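Long-range contact in putative TOXIN related protein (Parabacteroides distasonis ATCC 8503, PDB 3K0Y), which is of unknown function but probably combines an N-terminal OB domain with a C-terminal beta-sandwich domain, as in NigD-like proteins: residues Met113-Glu125 with Gly165-Pro177. Sequence-based numbering, arbitrary orientation.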
HETATM    1  N   MSE A 113       1.197   8.969  -3.062  1.00 43.56           N
HETATM    2  CA  MSE A 113       0.437   8.262  -2.030  1.00 44.07           C
HETATM    3  C   MSE A 113      -1.018   8.235  -2.443  1.00 43.63           C
HETATM    4  O   MSE A 113      -1.583   9.258  -2.705  1.00 41.49           O
HETATM    5  CB  MSE A 113       0.544   8.993  -0.691  1.00 44.17           C
HETATM    6  CG  MSE A 113       0.045   8.127   0.409  1.00 46.96           C
HETATM    7 SE   MSE A 113       0.100   8.844   2.236  0.75 43.31          SE
HETATM    8  CE  MSE A 113       1.905   9.280   2.438  1.00 43.14           C
ATOM      9  N   TRP A 114      -1.652   7.064  -2.504  1.00 43.58           N
ATOM     10  CA  TRP A 114      -3.054   7.048  -2.899  1.00 43.34           C
ATOM     11  C   TRP A 114      -3.811   5.871  -2.340  1.00 44.42           C
ATOM     12  O   TRP A 114      -3.212   4.843  -2.076  1.00 44.24           O
ATOM     13  CB  TRP A 114      -3.167   7.095  -4.430  1.00 43.06           C
ATOM     14  CG  TRP A 114      -2.835   5.826  -5.137  1.00 42.82           C
ATOM     15  CD1 TRP A 114      -3.717   4.914  -5.629  1.00 40.02           C
ATOM     16  CD2 TRP A 114      -1.531   5.311  -5.410  1.00 42.54           C
ATOM     17  NE1 TRP A 114      -3.053   3.885  -6.207  1.00 42.57           N
ATOM     18  CE2 TRP A 114      -1.706   4.083  -6.071  1.00 42.90           C
ATOM     19  CE3 TRP A 114      -0.233   5.779  -5.191  1.00 45.32           C
ATOM     20  CZ2 TRP A 114      -0.641   3.324  -6.517  1.00 42.44           C
ATOM     21  CZ3 TRP A 114       0.847   4.994  -5.651  1.00 42.96           C
ATOM     22  CH2 TRP A 114       0.618   3.798  -6.301  1.00 40.71           C
ATOM     23  N   ILE A 115      -5.130   6.022  -2.185  1.00 44.93           N
ATOM     24  CA  ILE A 115      -6.009   4.934  -1.805  1.00 45.91           C
ATOM     25  C   ILE A 115      -6.495   4.210  -3.047  1.00 46.41           C
ATOM     26  O   ILE A 115      -6.926   4.843  -4.001  1.00 47.49           O
ATOM     27  CB  ILE A 115      -7.226   5.405  -0.965  1.00 46.90           C
ATOM     28  CG1 ILE A 115      -6.739   5.997   0.368  1.00 50.06           C
ATOM     29  CG2 ILE A 115      -8.142   4.191  -0.640  1.00 45.81           C
ATOM     30  CD1 ILE A 115      -7.879   6.619   1.200  1.00 56.62           C
ATOM     31  N   GLY A 116      -6.359   2.886  -3.073  1.00 45.71           N
ATOM     32  CA  GLY A 116      -6.809   2.092  -4.205  1.00 44.61           C
ATOM     33  C   GLY A 116      -7.117   0.679  -3.730  1.00 45.17           C
ATOM     34  O   GLY A 116      -6.288   0.048  -3.030  1.00 45.88           O
ATOM     35  N   ASP A 117      -8.317   0.210  -4.078  1.00 44.40           N
ATOM     36  CA  ASP A 117      -8.820  -1.104  -3.734  1.00 44.63           C
ATOM     37  C   ASP A 117      -8.662  -1.403  -2.212  1.00 43.47           C
ATOM     38  O   ASP A 117      -8.304  -2.494  -1.847  1.00 42.61           O
ATOM     39  CB  ASP A 117      -8.123  -2.184  -4.600  1.00 44.59           C
ATOM     40  CG  ASP A 117      -8.712  -3.584  -4.382  1.00 45.86           C
ATOM     41  OD1 ASP A 117      -9.948  -3.697  -4.397  1.00 48.41           O
ATOM     42  OD2 ASP A 117      -7.964  -4.570  -4.158  1.00 45.44           O
ATOM     43  N   GLY A 118      -8.947  -0.425  -1.354  1.00 44.18           N
ATOM     44  CA  GLY A 118      -8.911  -0.598   0.134  1.00 43.70           C
ATOM     45  C   GLY A 118      -7.492  -0.619   0.731  1.00 43.15           C
ATOM     46  O   GLY A 118      -7.293  -0.893   1.935  1.00 42.45           O
ATOM     47  N   TYR A 119      -6.502  -0.290  -0.098  1.00 42.49           N
ATOM     48  CA  TYR A 119      -5.134  -0.180   0.370  1.00 42.09           C
ATOM     49  C   TYR A 119      -4.691   1.243   0.326  1.00 42.04           C
ATOM     50  O   TYR A 119      -5.125   2.007  -0.531  1.00 43.00           O
ATOM     51  CB  TYR A 119      -4.189  -0.980  -0.514  1.00 41.84           C
ATOM     52  CG  TYR A 119      -4.448  -2.451  -0.466  1.00 40.89           C
ATOM     53  CD1 TYR A 119      -5.413  -3.012  -1.278  1.00 40.12           C
ATOM     54  CD2 TYR A 119      -3.715  -3.290   0.389  1.00 38.36           C
ATOM     55  CE1 TYR A 119      -5.669  -4.367  -1.259  1.00 41.51           C
ATOM     56  CE2 TYR A 119      -3.974  -4.642   0.434  1.00 40.67           C
ATOM     57  CZ  TYR A 119      -4.944  -5.165  -0.400  1.00 39.85           C
ATOM     58  OH  TYR A 119      -5.199  -6.470  -0.373  1.00 45.62           O
ATOM     59  N   LEU A 120      -3.792   1.590   1.232  1.00 41.88           N
ATOM     60  CA  LEU A 120      -2.985   2.774   1.080  1.00 41.11           C
ATOM     61  C   LEU A 120      -1.712   2.357   0.330  1.00 41.56           C
ATOM     62  O   LEU A 120      -0.938   1.562   0.837  1.00 43.95           O
ATOM     63  CB  LEU A 120      -2.633   3.372   2.434  1.00 40.16           C
ATOM     64  CG  LEU A 120      -1.761   4.617   2.413  1.00 39.91           C
ATOM     65  CD1 LEU A 120      -2.583   5.834   1.850  1.00 40.82           C
ATOM     66  CD2 LEU A 120      -1.099   4.970   3.733  1.00 35.70           C
ATOM     67  N   ASN A 121      -1.477   2.986  -0.806  1.00 39.41           N
ATOM     68  CA  ASN A 121      -0.381   2.722  -1.680  1.00 39.68           C
ATOM     69  C   ASN A 121       0.627   3.851  -1.606  1.00 39.82           C
ATOM     70  O   ASN A 121       0.249   5.015  -1.630  1.00 40.47           O
ATOM     71  CB  ASN A 121      -0.887   2.594  -3.098  1.00 37.91           C
ATOM     72  CG  ASN A 121      -1.856   1.459  -3.268  1.00 40.33           C
ATOM     73  OD1 ASN A 121      -1.446   0.316  -3.416  1.00 41.75           O
ATOM     74  ND2 ASN A 121      -3.159   1.759  -3.247  1.00 40.03           N
ATOM     75  N   ILE A 122       1.894   3.499  -1.501  1.00 38.97           N
ATOM     76  CA  ILE A 122       2.930   4.443  -1.390  1.00 39.32           C
ATOM     77  C   ILE A 122       4.082   4.096  -2.304  1.00 39.03           C
ATOM     78  O   ILE A 122       4.456   2.942  -2.409  1.00 39.52           O
ATOM     79  CB  ILE A 122       3.464   4.559   0.054  1.00 39.82           C
ATOM     80  CG1 ILE A 122       2.357   4.909   1.026  1.00 41.37           C
ATOM     81  CG2 ILE A 122       4.534   5.650   0.103  1.00 40.58           C
ATOM     82  CD1 ILE A 122       2.786   4.965   2.525  1.00 38.87           C
ATOM     83  N   TYR A 123       4.585   5.109  -3.006  1.00 39.74           N
ATOM     84  CA  TYR A 123       5.871   5.117  -3.692  1.00 40.44           C
ATOM     85  C   TYR A 123       6.711   6.168  -2.989  1.00 41.04           C
ATOM     86  O   TYR A 123       6.346   7.350  -2.982  1.00 39.77           O
ATOM     87  CB  TYR A 123       5.715   5.520  -5.176  1.00 41.41           C
ATOM     88  CG  TYR A 123       7.012   5.563  -5.975  1.00 43.09           C
ATOM     89  CD1 TYR A 123       7.498   4.437  -6.630  1.00 48.75           C
ATOM     90  CD2 TYR A 123       7.754   6.743  -6.065  1.00 47.11           C
ATOM     91  CE1 TYR A 123       8.702   4.476  -7.394  1.00 47.77           C
ATOM     92  CE2 TYR A 123       8.951   6.810  -6.804  1.00 48.80           C
ATOM     93  CZ  TYR A 123       9.418   5.667  -7.459  1.00 50.24           C
ATOM     94  OH  TYR A 123      10.591   5.745  -8.156  1.00 53.36           O
ATOM     95  N   PHE A 124       7.847   5.762  -2.430  1.00 41.63           N
ATOM     96  CA  PHE A 124       8.661   6.642  -1.577  1.00 42.19           C
ATOM     97  C   PHE A 124      10.114   6.473  -1.932  1.00 43.44           C
ATOM     98  O   PHE A 124      10.506   5.477  -2.578  1.00 44.25           O
ATOM     99  CB  PHE A 124       8.434   6.359  -0.078  1.00 42.97           C
ATOM    100  CG  PHE A 124       9.005   5.017   0.400  1.00 43.14           C
ATOM    101  CD1 PHE A 124       8.278   3.863   0.266  1.00 41.64           C
ATOM    102  CD2 PHE A 124      10.279   4.941   0.948  1.00 44.60           C
ATOM    103  CE1 PHE A 124       8.809   2.628   0.669  1.00 42.85           C
ATOM    104  CE2 PHE A 124      10.829   3.697   1.341  1.00 43.50           C
ATOM    105  CZ  PHE A 124      10.087   2.571   1.207  1.00 41.45           C
ATOM    106  N   GLU A 125      10.924   7.445  -1.548  1.00 43.60           N
ATOM    107  CA  GLU A 125      12.349   7.337  -1.755  1.00 45.09           C
ATOM    108  C   GLU A 125      13.072   7.564  -0.468  1.00 44.45           C
ATOM    109  O   GLU A 125      12.583   8.214   0.423  1.00 44.03           O
ATOM    110  CB  GLU A 125      12.850   8.382  -2.755  1.00 45.67           C
ATOM    111  CG  GLU A 125      12.372   8.214  -4.180  1.00 49.22           C
ATOM    112  CD  GLU A 125      12.782   9.406  -5.060  1.00 54.22           C
ATOM    113  OE1 GLU A 125      12.249  10.552  -4.880  1.00 56.93           O
ATOM    114  OE2 GLU A 125      13.645   9.180  -5.912  1.00 51.85           O
ATOM    115  N   GLY A 165      17.232   5.432  -3.485  1.00 52.42           N
ATOM    116  CA  GLY A 165      16.467   4.344  -4.100  1.00 51.05           C
ATOM    117  C   GLY A 165      14.981   4.505  -3.826  1.00 50.46           C
ATOM    118  O   GLY A 165      14.585   5.107  -2.824  1.00 49.74           O
ATOM    119  N   ALA A 166      14.158   3.952  -4.712  1.00 49.54           N
ATOM    120  CA  ALA A 166      12.722   3.986  -4.555  1.00 48.97           C
ATOM    121  C   ALA A 166      12.184   2.656  -4.007  1.00 47.52           C
ATOM    122  O   ALA A 166      12.794   1.593  -4.149  1.00 47.29           O
ATOM    123  CB  ALA A 166      12.029   4.387  -5.866  1.00 48.80           C
ATOM    124  N   GLY A 167      11.059   2.745  -3.313  1.00 46.00           N
ATOM    125  CA  GLY A 167      10.359   1.581  -2.846  1.00 44.99           C
ATOM    126  C   GLY A 167       8.864   1.759  -2.944  1.00 43.93           C
ATOM    127  O   GLY A 167       8.353   2.864  -2.800  1.00 43.74           O
ATOM    128  N   ARG A 168       8.175   0.632  -3.060  1.00 42.16           N
ATOM    129  CA  ARG A 168       6.746   0.575  -3.073  1.00 40.89           C
ATOM    130  C   ARG A 168       6.208  -0.288  -1.929  1.00 39.68           C
ATOM    131  O   ARG A 168       6.809  -1.283  -1.518  1.00 41.49           O
ATOM    132  CB  ARG A 168       6.262   0.029  -4.386  1.00 41.23           C
ATOM    133  CG  ARG A 168       6.477   0.930  -5.575  1.00 44.40           C
ATOM    134  CD  ARG A 168       5.929   0.239  -6.797  1.00 47.09           C
ATOM    135  NE  ARG A 168       5.938   1.076  -7.982  1.00 47.28           N
ATOM    136  CZ  ARG A 168       5.047   1.986  -8.298  1.00 46.85           C
ATOM    137  NH1 ARG A 168       3.978   2.266  -7.549  1.00 45.79           N
ATOM    138  NH2 ARG A 168       5.229   2.634  -9.420  1.00 51.09           N
ATOM    139  N   VAL A 169       5.079   0.118  -1.396  1.00 38.90           N
ATOM    140  CA  VAL A 169       4.391  -0.633  -0.362  1.00 37.60           C
ATOM    141  C   VAL A 169       2.878  -0.409  -0.507  1.00 38.54           C
ATOM    142  O   VAL A 169       2.413   0.628  -1.033  1.00 39.69           O
ATOM    143  CB  VAL A 169       4.933  -0.208   1.046  1.00 37.91           C
ATOM    144  CG1 VAL A 169       4.604   1.316   1.336  1.00 37.30           C
ATOM    145  CG2 VAL A 169       4.415  -1.123   2.138  1.00 36.87           C
ATOM    146  N   ALA A 170       2.103  -1.347   0.006  1.00 38.76           N
ATOM    147  CA  ALA A 170       0.655  -1.249   0.117  1.00 39.32           C
ATOM    148  C   ALA A 170       0.248  -1.723   1.492  1.00 40.66           C
ATOM    149  O   ALA A 170       0.758  -2.752   1.960  1.00 39.60           O
ATOM    150  CB  ALA A 170      -0.008  -2.118  -0.948  1.00 38.39           C
ATOM    151  N   PHE A 171      -0.611  -0.937   2.156  1.00 41.39           N
ATOM    152  CA  PHE A 171      -1.145  -1.279   3.483  1.00 41.33           C
ATOM    153  C   PHE A 171      -2.662  -1.535   3.420  1.00 41.66           C
ATOM    154  O   PHE A 171      -3.440  -0.716   2.914  1.00 39.68           O
ATOM    155  CB  PHE A 171      -0.848  -0.157   4.491  1.00 40.60           C
ATOM    156  CG  PHE A 171       0.624   0.079   4.718  1.00 40.54           C
ATOM    157  CD1 PHE A 171       1.376  -0.792   5.503  1.00 38.91           C
ATOM    158  CD2 PHE A 171       1.260   1.200   4.201  1.00 37.83           C
ATOM    159  CE1 PHE A 171       2.717  -0.559   5.730  1.00 38.56           C
ATOM    160  CE2 PHE A 171       2.620   1.438   4.470  1.00 36.14           C
ATOM    161  CZ  PHE A 171       3.339   0.579   5.198  1.00 37.79           C
ATOM    162  N   ASN A 172      -3.075  -2.692   3.919  1.00 42.40           N
ATOM    163  CA  ASN A 172      -4.466  -3.074   3.909  1.00 43.62           C
ATOM    164  C   ASN A 172      -5.166  -2.218   4.956  1.00 44.53           C
ATOM    165  O   ASN A 172      -4.793  -2.225   6.131  1.00 44.25           O
ATOM    166  CB  ASN A 172      -4.576  -4.579   4.202  1.00 44.62           C
ATOM    167  CG  ASN A 172      -5.948  -5.142   3.960  1.00 46.72           C
ATOM    168  OD1 ASN A 172      -6.949  -4.480   4.217  1.00 54.29           O
ATOM    169  ND2 ASN A 172      -6.014  -6.411   3.562  1.00 47.40           N
ATOM    170  N   LEU A 173      -6.175  -1.464   4.535  1.00 44.35           N
ATOM    171  CA  LEU A 173      -6.902  -0.575   5.461  1.00 45.71           C
ATOM    172  C   LEU A 173      -8.153  -1.180   6.053  1.00 46.37           C
ATOM    173  O   LEU A 173      -8.933  -0.487   6.703  1.00 47.99           O
ATOM    174  CB  LEU A 173      -7.287   0.733   4.766  1.00 44.85           C
ATOM    175  CG  LEU A 173      -6.103   1.530   4.241  1.00 42.97           C
ATOM    176  CD1 LEU A 173      -6.550   2.798   3.500  1.00 43.69           C
ATOM    177  CD2 LEU A 173      -5.169   1.862   5.362  1.00 42.19           C
ATOM    178  N   SER A 174      -8.361  -2.462   5.842  1.00 47.04           N
ATOM    179  CA  SER A 174      -9.634  -3.051   6.190  1.00 48.29           C
ATOM    180  C   SER A 174      -9.863  -3.108   7.711  1.00 47.72           C
ATOM    181  O   SER A 174     -10.963  -3.360   8.122  1.00 48.25           O
ATOM    182  CB  SER A 174      -9.745  -4.454   5.562  1.00 48.99           C
ATOM    183  OG  SER A 174      -8.856  -5.348   6.187  1.00 49.73           O
ATOM    184  N   SER A 175      -8.818  -2.881   8.513  1.00 47.28           N
ATOM    185  CA  SER A 175      -8.876  -2.845   9.970  1.00 46.72           C
ATOM    186  C   SER A 175      -9.261  -1.466  10.500  1.00 46.80           C
ATOM    187  O   SER A 175      -9.369  -1.306  11.707  1.00 47.66           O
ATOM    188  CB  SER A 175      -7.489  -3.219  10.559  1.00 47.00           C
ATOM    189  OG  SER A 175      -6.536  -2.180  10.313  1.00 47.17           O
ATOM    190  N   LEU A 176      -9.437  -0.465   9.636  1.00 45.92           N
ATOM    191  CA  LEU A 176      -9.923   0.829  10.100  1.00 46.17           C
ATOM    192  C   LEU A 176     -11.419   0.694  10.421  1.00 45.89           C
ATOM    193  O   LEU A 176     -12.091  -0.136   9.816  1.00 45.95           O
ATOM    194  CB  LEU A 176      -9.724   1.934   9.077  1.00 45.93           C
ATOM    195  CG  LEU A 176      -8.268   2.331   8.780  1.00 47.31           C
ATOM    196  CD1 LEU A 176      -8.275   3.367   7.643  1.00 42.20           C
ATOM    197  CD2 LEU A 176      -7.529   2.821  10.023  1.00 44.41           C
ATOM    198  N   PRO A 177     -11.929   1.495  11.378  1.00 45.05           N
ATOM    199  CA  PRO A 177     -13.360   1.352  11.676  1.00 45.48           C
ATOM    200  C   PRO A 177     -14.222   1.646  10.458  1.00 45.99           C
ATOM    201  O   PRO A 177     -13.875   2.501   9.600  1.00 44.53           O
ATOM    202  CB  PRO A 177     -13.616   2.342  12.839  1.00 45.56           C
ATOM    203  CG  PRO A 177     -12.247   2.860  13.304  1.00 44.88           C
ATOM    204  CD  PRO A 177     -11.301   2.614  12.100  1.00 45.05           C
TER
HETATM  205  O   HOH W   1       1.387   0.093  -3.636  1.00 39.24           O
HETATM  206  O   HOH W   2       3.316   1.728  -4.892  1.00 37.45           O
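Arg168 turns one face of its guanidinium to the Tyr123 ring, and Tyr123 CD1 sits over the centre of that face, 3.8 Å from Arg168 CZ. The two planes stand 60° apart, so the groups are not stacked flat. The arginine chain runs extended from CG to NE and carries the guanidinium on to Trp114. There Trp114 CH2 lies 3.9 Å from Arg168 NH1, edge against edge, with the two planes nearly perpendicular (84°). Arg168 NH1 also donates to a water that in turn donates to Ile122 O. The face carrying Leu120, Ile122, Phe124, Val169 and Phe171 is apolar here. Ile122 CB packs 3.7 Å from Val169 CG1, and Ile122 CD1 meets the edge of the Phe171 ring. Phe124 CG stands between the backbone N and the carbonyl carbon (chi1 70°), which folds the ring over Gly167 CA, where no side chain stands in the way. Strands 119-125 and 165-172 pair antiparallel. Leu120, Ile122 and Phe124 each exchange two backbone hydrogen bonds, with Phe171, Val169 and Gly167 respectively. One more, from Leu173 N to Gly118 O (2.9 Å), extends the ladder into the type I' turn of the 113-125 beta hairpin. Beyond it, Asn172 OD1 accepts from Ser174 N and OG, the first bond forming an Asx turn. A second water bridges Asn121 OD1 and Val169 O, and Arg53 also binds Asn121 OD1. The ladder belongs to the NigD-like C-terminal beta-sandwich region. Strand 163-172 is flanked by the hairpin and, in parallel, by strand 74-88. Val15 of strand 11-22 touches Trp114, Asn121 and Arg168, while Phe152 of strand 149-155 packs on Ile122, Val169 and Phe171 and meets Phe124 edge-to-face.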